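Local coordinates for protein diacylglycerol O-acyltransferase (Marinobacter hydrocarbonoclasticus, PDB 6CHJ) that probably transfers fatty acyl groups from acyl-CoA to long-chain alcohols or diacylglycerol, making wax esters and triacylglycerols, at residues Q27-P32 with R126-Y131; D45-K50 with P163-P168; F82-L87 with V117-G122. One frame throughout, in Å; residues are numbered along the deposited sequence.

Contact 1. Residues Q27-P32 with R126-Y131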
loop_
_atom_site.group_PDB
_atom_site.type_symbol
_atom_site.label_atom_id
_atom_site.label_comp_id
_atom_site.label_asym_id
_atom_site.label_seq_id
_atom_site.Cartn_x
_atom_site.Cartn_y
_atom_site.Cartn_z
ATOM N N GLN B 27 -13.155 2.311 -12.938
ATOM C CA GLN B 27 -13.766 2.741 -14.190
ATOM C C GLN B 27 -12.966 2.199 -15.364
ATOM O O GLN B 27 -11.744 2.358 -15.417
ATOM C CB GLN B 27 -13.819 4.263 -14.266
ATOM C CG GLN B 27 -14.886 4.860 -13.385
ATOM C CD GLN B 27 -14.757 6.341 -13.328
ATOM O OE1 GLN B 27 -13.660 6.871 -13.521
ATOM N NE2 GLN B 27 -15.865 7.036 -13.089
ATOM N N LEU B 28 -13.653 1.571 -16.301
ATOM C CA LEU B 28 -13.038 0.995 -17.483
ATOM C C LEU B 28 -13.501 1.774 -18.706
ATOM O O LEU B 28 -14.703 1.993 -18.881
ATOM C CB LEU B 28 -13.422 -0.473 -17.594
ATOM C CG LEU B 28 -13.024 -1.218 -18.853
ATOM C CD1 LEU B 28 -11.529 -1.561 -18.804
ATOM C CD2 LEU B 28 -13.895 -2.463 -18.962
ATOM N N PHE B 29 -12.551 2.224 -19.532
ATOM C CA PHE B 29 -12.863 2.997 -20.724
ATOM C C PHE B 29 -12.315 2.317 -21.967
ATOM O O PHE B 29 -11.430 1.461 -21.903
ATOM C CB PHE B 29 -12.286 4.408 -20.699
ATOM C CG PHE B 29 -12.667 5.221 -19.509
ATOM C CD1 PHE B 29 -13.760 6.069 -19.556
ATOM C CD2 PHE B 29 -11.883 5.205 -18.370
ATOM C CE1 PHE B 29 -14.102 6.869 -18.460
ATOM C CE2 PHE B 29 -12.216 5.986 -17.280
ATOM C CZ PHE B 29 -13.337 6.820 -17.325
ATOM N N SER B 30 -12.850 2.723 -23.110
ATOM C CA SER B 30 -12.268 2.370 -24.393
ATOM C C SER B 30 -11.478 3.559 -24.924
ATOM O O SER B 30 -11.747 4.714 -24.559
ATOM C CB SER B 30 -13.349 1.944 -25.386
ATOM O OG SER B 30 -13.683 0.585 -25.187
ATOM N N PHE B 31 -10.470 3.268 -25.746
ATOM C CA PHE B 31 -9.785 4.338 -26.462
ATOM C C PHE B 31 -10.816 5.172 -27.221
ATOM O O PHE B 31 -11.693 4.601 -27.887
ATOM C CB PHE B 31 -8.766 3.789 -27.466
ATOM C CG PHE B 31 -7.439 3.390 -26.872
ATOM C CD1 PHE B 31 -7.309 3.112 -25.512
ATOM C CD2 PHE B 31 -6.315 3.260 -27.696
ATOM C CE1 PHE B 31 -6.087 2.713 -24.982
ATOM C CE2 PHE B 31 -5.089 2.865 -27.169
ATOM C CZ PHE B 31 -4.977 2.597 -25.808
ATOM N N PRO B 32 -10.752 6.503 -27.156
ATOM C CA PRO B 32 -11.645 7.305 -28.005
ATOM C C PRO B 32 -11.366 6.989 -29.468
ATOM O O PRO B 32 -10.236 6.656 -29.842
ATOM C CB PRO B 32 -11.289 8.759 -27.655
ATOM C CG PRO B 32 -10.412 8.679 -26.407
ATOM C CD PRO B 32 -9.745 7.328 -26.469
ATOM N N ARG B 126 -7.287 -1.901 -26.616
ATOM C CA ARG B 126 -7.479 -0.451 -26.708
ATOM C C ARG B 126 -8.454 0.048 -25.638
ATOM O O ARG B 126 -9.381 0.825 -25.899
ATOM C CB ARG B 126 -7.918 -0.041 -28.126
ATOM C CG ARG B 126 -6.852 -0.316 -29.219
ATOM C CD ARG B 126 -7.258 0.132 -30.650
ATOM N NE ARG B 126 -7.748 1.506 -30.692
ATOM C CZ ARG B 126 -6.985 2.564 -30.957
ATOM N NH1 ARG B 126 -5.681 2.402 -31.186
ATOM N NH2 ARG B 126 -7.521 3.786 -30.962
ATOM N N GLN B 127 -8.220 -0.397 -24.406
ATOM C CA GLN B 127 -8.909 0.122 -23.241
ATOM C C GLN B 127 -7.885 0.612 -22.228
ATOM O O GLN B 127 -6.719 0.214 -22.257
ATOM C CB GLN B 127 -9.808 -0.948 -22.611
ATOM C CG GLN B 127 -10.689 -1.661 -23.615
ATOM C CD GLN B 127 -11.997 -2.154 -23.009
ATOM O OE1 GLN B 127 -12.957 -1.391 -22.865
ATOM N NE2 GLN B 127 -12.043 -3.437 -22.663
ATOM N N PHE B 128 -8.339 1.486 -21.331
ATOM C CA PHE B 128 -7.583 1.868 -20.152
ATOM C C PHE B 128 -8.529 1.910 -18.948
ATOM O O PHE B 128 -9.748 1.760 -19.090
ATOM C CB PHE B 128 -6.865 3.203 -20.371
ATOM C CG PHE B 128 -7.779 4.382 -20.502
ATOM C CD1 PHE B 128 -7.955 5.250 -19.437
ATOM C CD2 PHE B 128 -8.416 4.650 -21.698
ATOM C CE1 PHE B 128 -8.783 6.343 -19.534
ATOM C CE2 PHE B 128 -9.246 5.751 -21.817
ATOM C CZ PHE B 128 -9.424 6.604 -20.728
ATOM N N ALA B 129 -7.959 2.120 -17.752
ATOM C CA ALA B 129 -8.737 2.057 -16.518
ATOM C C ALA B 129 -8.374 3.201 -15.578
ATOM O O ALA B 129 -7.243 3.690 -15.564
ATOM C CB ALA B 129 -8.541 0.722 -15.779
ATOM N N LEU B 130 -9.349 3.622 -14.783
ATOM C CA LEU B 130 -9.102 4.512 -13.658
ATOM C C LEU B 130 -9.463 3.756 -12.391
ATOM O O LEU B 130 -10.607 3.305 -12.244
ATOM C CB LEU B 130 -9.914 5.805 -13.741
ATOM C CG LEU B 130 -9.423 7.000 -14.543
ATOM C CD1 LEU B 130 -10.155 8.233 -14.043
ATOM C CD2 LEU B 130 -7.884 7.183 -14.498
ATOM N N TYR B 131 -8.499 3.625 -11.480
ATOM C CA TYR B 131 -8.775 3.164 -10.128
ATOM C C TYR B 131 -8.602 4.332 -9.178
ATOM O O TYR B 131 -7.481 4.827 -9.002
ATOM C CB TYR B 131 -7.888 1.998 -9.703
ATOM C CG TYR B 131 -8.020 1.747 -8.206
ATOM C CD1 TYR B 131 -9.175 1.148 -7.668
ATOM C CD2 TYR B 131 -7.024 2.166 -7.333
ATOM C CE1 TYR B 131 -9.310 0.951 -6.305
ATOM C CE2 TYR B 131 -7.147 1.988 -5.966
ATOM C CZ TYR B 131 -8.283 1.377 -5.452
ATOM O OH TYR B 131 -8.339 1.211 -4.101
#
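Strands 27-30 and 127-131 run antiparallel, their short axes 4.7 Å apart at closest approach, with Q27-L130 and F29-F128 as hydrogen-bonded pairs and L28-A129 and S30-Q127 as non-hydrogen-bonded pairs. The ladder is regular at Q27 and less so at F29: F29 N meets F128 O almost straight, but the return bond from F128 N stretches to 3.1 Å and reaches F29 O from above the carbonyl plane. One residue beyond the first strand, F31 N still bonds R126 O, at 2.7 Å.

F29, F128 and L130 make an apolar patch; Q27 brings an amide to the same face, where its NE2 bonds the carbonyl of A148. F128 has its CG between backbone N and carbonyl carbon (chi1 67°), which swings the ring toward strand 27-30, under F29 CB, and that carbon settles on its face, 3.8 Å from the F128 centroid. The two phenyl planes are 16° from parallel yet slid so far apart that they hardly overlap. L130 CG touches the edge of the F29 ring, 4.0 Å from F29 CE2. V40 and L43 of helix 39-49 pack against F128.

Where the strands part, F31 and R126 cross at about a right angle. R126 CB lies over the F31 ring, and the arginine chain then bends at chi3, bringing its guanidinium round so that F31 CD2 sits over its face, 3.4 Å from R126 CZ. The planes are 72° apart, so this is a ring edge against a guanidinium face, not a stack.

Aromatic contact thus fills the side turned to helix 39-49. The R126 guanidinium, held by F31 and by the carbonyl of A35, and S30 OG, bonded to E396 on the face of L28 and S30, probably keep the end of the strand pair in place.

Contact 2. Residues D45-K50 with P163-P168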
loop_
_atom_site.group_PDB
_atom_site.type_symbol
_atom_site.label_atom_id
_atom_site.label_comp_id
_atom_site.label_asym_id
_atom_site.label_seq_id
_atom_site.Cartn_x
_atom_site.Cartn_y
_atom_site.Cartn_z
ATOM N N ASP B 45 0.384 12.238 -19.412
ATOM C CA ASP B 45 1.231 13.423 -19.480
ATOM C C ASP B 45 0.443 14.700 -19.205
ATOM O O ASP B 45 0.916 15.578 -18.476
ATOM C CB ASP B 45 1.925 13.475 -20.836
ATOM C CG ASP B 45 3.139 12.573 -20.887
ATOM O OD1 ASP B 45 3.869 12.544 -19.866
ATOM O OD2 ASP B 45 3.344 11.878 -21.920
ATOM N N GLN B 46 -0.771 14.821 -19.750
ATOM C CA GLN B 46 -1.512 16.058 -19.525
ATOM C C GLN B 46 -2.261 16.059 -18.204
ATOM O O GLN B 46 -2.572 17.136 -17.688
ATOM C CB GLN B 46 -2.476 16.347 -20.690
ATOM C CG GLN B 46 -2.825 17.864 -20.821
ATOM C CD GLN B 46 -1.708 18.718 -21.477
ATOM O OE1 GLN B 46 -0.523 18.614 -21.120
ATOM N NE2 GLN B 46 -2.099 19.587 -22.412
ATOM N N LEU B 47 -2.545 14.888 -17.627
ATOM C CA LEU B 47 -3.139 14.881 -16.296
ATOM C C LEU B 47 -2.125 15.341 -15.260
ATOM O O LEU B 47 -2.480 16.047 -14.306
ATOM C CB LEU B 47 -3.688 13.487 -15.958
ATOM C CG LEU B 47 -5.068 13.153 -16.563
ATOM C CD1 LEU B 47 -5.373 11.648 -16.531
ATOM C CD2 LEU B 47 -6.178 13.963 -15.918
ATOM N N ARG B 48 -0.849 14.966 -15.443
ATOM C CA ARG B 48 0.205 15.433 -14.544
ATOM C C ARG B 48 0.279 16.950 -14.536
ATOM O O ARG B 48 0.553 17.563 -13.498
ATOM C CB ARG B 48 1.550 14.853 -14.961
ATOM C CG ARG B 48 1.690 13.383 -14.693
ATOM C CD ARG B 48 3.149 13.012 -14.740
ATOM N NE ARG B 48 3.402 11.808 -15.524
ATOM C CZ ARG B 48 3.438 10.589 -14.997
ATOM N NH1 ARG B 48 3.217 10.434 -13.695
ATOM N NH2 ARG B 48 3.691 9.534 -15.768
ATOM N N GLN B 49 0.030 17.569 -15.689
ATOM C CA GLN B 49 0.023 19.024 -15.782
ATOM C C GLN B 49 -1.061 19.624 -14.900
ATOM O O GLN B 49 -0.796 20.532 -14.104
ATOM C CB GLN B 49 -0.171 19.450 -17.239
ATOM C CG GLN B 49 1.082 19.336 -18.064
ATOM C CD GLN B 49 2.254 19.916 -17.321
ATOM O OE1 GLN B 49 3.147 19.192 -16.872
ATOM N NE2 GLN B 49 2.247 21.235 -17.156
ATOM N N LYS B 50 -2.287 19.112 -15.019
ATOM C CA LYS B 50 -3.433 19.658 -14.306
ATOM C C LYS B 50 -3.191 19.679 -12.799
ATOM O O LYS B 50 -3.349 18.659 -12.120
ATOM C CB LYS B 50 -4.680 18.857 -14.657
ATOM C CG LYS B 50 -4.833 18.650 -16.159
ATOM C CD LYS B 50 -6.278 18.813 -16.610
ATOM C CE LYS B 50 -6.811 20.193 -16.227
ATOM N NZ LYS B 50 -8.231 20.415 -16.643
ATOM N N PRO B 163 -10.220 16.336 -14.493
ATOM C CA PRO B 163 -10.191 15.129 -13.664
ATOM C C PRO B 163 -10.922 15.332 -12.335
ATOM O O PRO B 163 -11.251 16.453 -11.936
ATOM C CB PRO B 163 -8.688 14.914 -13.442
ATOM C CG PRO B 163 -8.116 16.315 -13.465
ATOM C CD PRO B 163 -8.931 17.060 -14.483
ATOM N N ILE B 164 -11.166 14.210 -11.646
ATOM C CA ILE B 164 -12.028 14.232 -10.461
ATOM C C ILE B 164 -11.507 15.170 -9.382
ATOM O O ILE B 164 -12.283 15.671 -8.558
ATOM C CB ILE B 164 -12.204 12.817 -9.879
ATOM C CG1 ILE B 164 -13.476 12.763 -9.030
ATOM C CG2 ILE B 164 -10.989 12.439 -9.009
ATOM C CD1 ILE B 164 -13.955 11.377 -8.756
ATOM N N TRP B 165 -10.203 15.409 -9.333
ATOM C CA TRP B 165 -9.739 16.211 -8.213
ATOM C C TRP B 165 -10.010 17.693 -8.410
ATOM O O TRP B 165 -9.853 18.466 -7.456
ATOM C CB TRP B 165 -8.255 15.959 -7.954
ATOM C CG TRP B 165 -7.344 16.136 -9.125
ATOM C CD1 TRP B 165 -6.821 17.305 -9.578
ATOM C CD2 TRP B 165 -6.821 15.100 -9.975
ATOM N NE1 TRP B 165 -6.011 17.065 -10.663
ATOM C CE2 TRP B 165 -5.989 15.720 -10.920
ATOM C CE3 TRP B 165 -6.976 13.715 -10.021
ATOM C CZ2 TRP B 165 -5.313 15.004 -11.904
ATOM C CZ3 TRP B 165 -6.303 13.002 -10.994
ATOM C CH2 TRP B 165 -5.480 13.645 -11.923
ATOM N N ASP B 166 -10.451 18.095 -9.606
ATOM C CA ASP B 166 -10.750 19.488 -9.946
ATOM C C ASP B 166 -12.143 19.532 -10.565
ATOM O O ASP B 166 -12.295 19.334 -11.772
ATOM C CB ASP B 166 -9.699 20.059 -10.897
ATOM C CG ASP B 166 -9.562 21.576 -10.786
ATOM O OD1 ASP B 166 -9.781 22.145 -9.682
ATOM O OD2 ASP B 166 -9.234 22.201 -11.816
ATOM N N LEU B 167 -13.155 19.799 -9.742
ATOM C CA LEU B 167 -14.523 19.758 -10.226
ATOM C C LEU B 167 -15.273 21.021 -9.820
ATOM O O LEU B 167 -15.068 21.552 -8.718
ATOM C CB LEU B 167 -15.281 18.519 -9.695
ATOM C CG LEU B 167 -15.064 17.129 -10.326
ATOM C CD1 LEU B 167 -16.021 16.126 -9.722
ATOM C CD2 LEU B 167 -15.184 17.114 -11.848
ATOM N N PRO B 168 -16.154 21.525 -10.699
ATOM C CA PRO B 168 -17.070 22.632 -10.403
ATOM C C PRO B 168 -17.855 22.425 -9.110
ATOM O O PRO B 168 -17.844 23.317 -8.260
ATOM C CB PRO B 168 -18.005 22.632 -11.611
ATOM C CG PRO B 168 -17.160 22.102 -12.732
ATOM C CD PRO B 168 -16.239 21.093 -12.111
#
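L47 and K50, in and just beyond the C-terminal part of helix 39-49, receive P163 and W165 in what is essentially apolar packing of a loop on a helix, with one weak polar link; it sits beside the edge of the mixed sheet that contains strands 82-86 and 115-121. The loop follows helix 141-150 and makes a type I turn from P163 to D166, closed by D166 N bonding P163 O at 3.0 Å.

That turn presents a proline ring and an indole to the helix. A chi1 of 54° tucks the W165 indole back against its own turn, so that P163 CG lies over one face of it, toward the rim. The proline then meets the helix by its own ring atoms: L47 CD2 touches P163 CB at 3.7 Å, the two side chains sliding past each other in opposite directions. The aliphatic part of K50 passes obliquely, with K50 CD 3.8 Å from P163 CD. K50 NZ ends 5.2 Å from D166 OD2, too far for an ion pair, though the opposite charges may still attract.

The indole comes edge-on. W165 NE1 gives a weak hydrogen bond to K50 O, 3.4 Å long and 150° at the hydrogen. W165 CZ2 lies 3.9 Å from L47 O, near the ring plane, and the neighbouring CH2 reaches the L47 methyl CD2. The indole N-H is thus given a carbonyl partner, though weakly. W115 and F82 also meet the indole ring, and the backbone of W165 pairs with T54.

Together these features make a type I beta turn whose P163 and W165 pack on the C-terminal part of helix 39-49, joining the long loop after helix 141-150 to the helix that lies on the sheet.

Contact 3. Residues F82-L87 with V117-G122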
loop_
_atom_site.group_PDB
_atom_site.type_symbol
_atom_site.label_atom_id
_atom_site.label_comp_id
_atom_site.label_asym_id
_atom_site.label_seq_id
_atom_site.Cartn_x
_atom_site.Cartn_y
_atom_site.Cartn_z
ATOM N N PHE B 82 -1.666 11.305 -8.000
ATOM C CA PHE B 82 -1.954 10.798 -9.338
ATOM C C PHE B 82 -0.847 9.863 -9.802
ATOM O O PHE B 82 0.332 10.212 -9.726
ATOM C CB PHE B 82 -2.110 11.939 -10.340
ATOM C CG PHE B 82 -2.226 11.467 -11.753
ATOM C CD1 PHE B 82 -3.241 10.589 -12.114
ATOM C CD2 PHE B 82 -1.318 11.881 -12.718
ATOM C CE1 PHE B 82 -3.357 10.137 -13.413
ATOM C CE2 PHE B 82 -1.423 11.445 -14.017
ATOM C CZ PHE B 82 -2.445 10.562 -14.369
ATOM N N ARG B 83 -1.222 8.687 -10.313
ATOM C CA ARG B 83 -0.233 7.665 -10.618
ATOM C C ARG B 83 -0.550 6.994 -11.939
ATOM O O ARG B 83 -1.710 6.690 -12.240
ATOM C CB ARG B 83 -0.155 6.616 -9.506
ATOM C CG ARG B 83 0.241 7.244 -8.197
ATOM C CD ARG B 83 0.704 6.265 -7.182
ATOM N NE ARG B 83 0.686 6.907 -5.869
ATOM C CZ ARG B 83 0.629 6.243 -4.726
ATOM N NH1 ARG B 83 0.587 4.920 -4.748
ATOM N NH2 ARG B 83 0.598 6.892 -3.569
ATOM N N PHE B 84 0.500 6.754 -12.708
ATOM C CA PHE B 84 0.445 6.133 -14.015
ATOM C C PHE B 84 1.097 4.768 -13.869
ATOM O O PHE B 84 2.291 4.675 -13.558
ATOM C CB PHE B 84 1.165 7.003 -15.047
ATOM C CG PHE B 84 1.069 6.501 -16.466
ATOM C CD1 PHE B 84 0.002 5.708 -16.878
ATOM C CD2 PHE B 84 2.053 6.835 -17.393
ATOM C CE1 PHE B 84 -0.076 5.250 -18.185
ATOM C CE2 PHE B 84 1.982 6.389 -18.714
ATOM C CZ PHE B 84 0.915 5.596 -19.110
ATOM N N GLU B 85 0.308 3.711 -14.070
ATOM C CA GLU B 85 0.771 2.349 -13.880
ATOM C C GLU B 85 0.297 1.513 -15.056
ATOM O O GLU B 85 -0.498 1.961 -15.891
ATOM C CB GLU B 85 0.264 1.758 -12.548
ATOM C CG GLU B 85 1.044 2.199 -11.310
ATOM C CD GLU B 85 0.133 2.712 -10.190
ATOM O OE1 GLU B 85 -1.098 2.777 -10.396
ATOM O OE2 GLU B 85 0.648 3.058 -9.105
ATOM N N ALA B 86 0.775 0.276 -15.099
ATOM C CA ALA B 86 0.605 -0.574 -16.254
ATOM C C ALA B 86 0.349 -1.992 -15.790
ATOM O O ALA B 86 0.847 -2.416 -14.741
ATOM C CB ALA B 86 1.846 -0.554 -17.153
ATOM N N LEU B 87 -0.457 -2.742 -16.605
ATOM C CA LEU B 87 -0.717 -4.105 -16.194
ATOM C C LEU B 87 0.379 -5.020 -16.716
ATOM O O LEU B 87 0.939 -4.775 -17.780
ATOM C CB LEU B 87 -2.067 -4.574 -16.728
ATOM C CG LEU B 87 -3.312 -3.910 -16.138
ATOM C CD1 LEU B 87 -4.506 -4.554 -16.751
ATOM C CD2 LEU B 87 -3.360 -4.013 -14.600
ATOM N N VAL B 117 -5.718 8.677 -7.514
ATOM C CA VAL B 117 -6.227 8.240 -8.811
ATOM C C VAL B 117 -5.120 7.461 -9.514
ATOM O O VAL B 117 -3.989 7.948 -9.639
ATOM C CB VAL B 117 -6.691 9.420 -9.683
ATOM C CG1 VAL B 117 -7.275 8.905 -10.978
ATOM C CG2 VAL B 117 -7.676 10.299 -8.935
ATOM N N HIS B 118 -5.453 6.265 -9.983
ATOM C CA HIS B 118 -4.511 5.376 -10.648
ATOM C C HIS B 118 -4.972 5.186 -12.091
ATOM O O HIS B 118 -5.982 4.518 -12.348
ATOM C CB HIS B 118 -4.425 4.040 -9.907
ATOM C CG HIS B 118 -3.792 4.128 -8.548
ATOM N ND1 HIS B 118 -2.645 3.436 -8.216
ATOM C CD2 HIS B 118 -4.150 4.821 -7.436
ATOM C CE1 HIS B 118 -2.319 3.704 -6.963
ATOM N NE2 HIS B 118 -3.216 4.542 -6.468
ATOM N N LEU B 119 -4.230 5.765 -13.033
ATOM C CA LEU B 119 -4.457 5.530 -14.450
ATOM C C LEU B 119 -3.643 4.314 -14.879
ATOM O O LEU B 119 -2.408 4.331 -14.825
ATOM C CB LEU B 119 -4.090 6.773 -15.262
ATOM C CG LEU B 119 -4.060 6.698 -16.796
ATOM C CD1 LEU B 119 -5.443 6.358 -17.307
ATOM C CD2 LEU B 119 -3.541 8.023 -17.412
ATOM N N ILE B 120 -4.335 3.270 -15.326
ATOM C CA ILE B 120 -3.733 1.984 -15.668
ATOM C C ILE B 120 -3.733 1.829 -17.187
ATOM O O ILE B 120 -4.793 1.903 -17.828
ATOM C CB ILE B 120 -4.484 0.815 -15.008
ATOM C CG1 ILE B 120 -4.658 1.046 -13.488
ATOM C CG2 ILE B 120 -3.778 -0.507 -15.314
ATOM C CD1 ILE B 120 -5.911 0.384 -12.910
ATOM N N GLU B 121 -2.551 1.599 -17.757
ATOM C CA GLU B 121 -2.344 1.277 -19.162
ATOM C C GLU B 121 -2.010 -0.205 -19.262
ATOM O O GLU B 121 -2.026 -0.933 -18.267
ATOM C CB GLU B 121 -1.235 2.153 -19.788
ATOM C CG GLU B 121 0.220 1.699 -19.493
ATOM C CD GLU B 121 1.262 2.217 -20.527
ATOM O OE1 GLU B 121 1.003 3.236 -21.201
ATOM O OE2 GLU B 121 2.359 1.610 -20.647
ATOM N N GLY B 122 -1.732 -0.657 -20.486
ATOM C CA GLY B 122 -1.439 -2.056 -20.737
ATOM C C GLY B 122 -2.642 -2.969 -20.858
ATOM O O GLY B 122 -2.471 -4.190 -20.852
#
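H118 and E85 are joined by a side-chain hydrogen bond between strands 82-86 and 117-121, parallel neighbours whose backbone bonds run from R83 N to V117 O through to L87 N on E121 O. H118 ND1 gives this bond of 2.8 Å to E85 OE1, received on the syn lone pair; the carboxyl oxygen stands 22° out of the imidazole plane. E85 gets there by bending at chi2 (130°), which turns its end toward the ring. H118 NE2 bonds E116, and R83 CB lies over one imidazole face. Were E85 replaced by an alanine, ND1 would probably lose its carboxylate and the ring be freer to turn about the bond to E116.

Tight packing continues along both faces. Beside E85, L87 CG presses on I120 CG2 at 3.5 Å, with F99 of helix 93-105 against both residues. On the opposite face F82 lies alongside L119, pointing the same way, with F82 CE1 3.9 Å from L119 CB. The F84 ring offers its edge to L119 O, 3.5 Å from F84 CD1. E121 OE1 comes within 3.2 Å of F84 CZ, its carboxylate nearly perpendicular to the ring, and E121 CG touches A86 CB at 3.6 Å.

The looser side is exposed G122 together with the outer reach of R83, whose NE bonds H80. The edge strand is not simply left to solvent, however: A102 of the second subunit meets R83, and T89 of that subunit bonds E121 OE2 and packs on F84.

With a carboxylate at each nitrogen of H118, from E85 and E116, the two acids would probably favour a protonated ring, though the nearby R83 guanidinium may weaken that effect.

How the contacts relate
Contacts 1 and 3 are neighbouring strand pairs of one sheet, their centres 10 Å apart: strands 115-121 and 127-135 adjoin, Y131 O lies 2.7 Å from H118 N in a probable hydrogen bond, and F128 CD1 packs on L119 CD1 at 3.5 Å. Contact 2 sits beside the edge strand of contact 3, 14 Å away by centres, with L47 CB 3.6 Å from F82 CZ. Contacts 1 and 2 do not touch, their centres 16 Å and nearest atoms about 6 Å apart, yet helix 39-49 serves both. The family's HHxxxDG motif, probably the catalytic one, begins at the end of strand 127-135, so contacts 1 and 3 form part of the sheet that carries it.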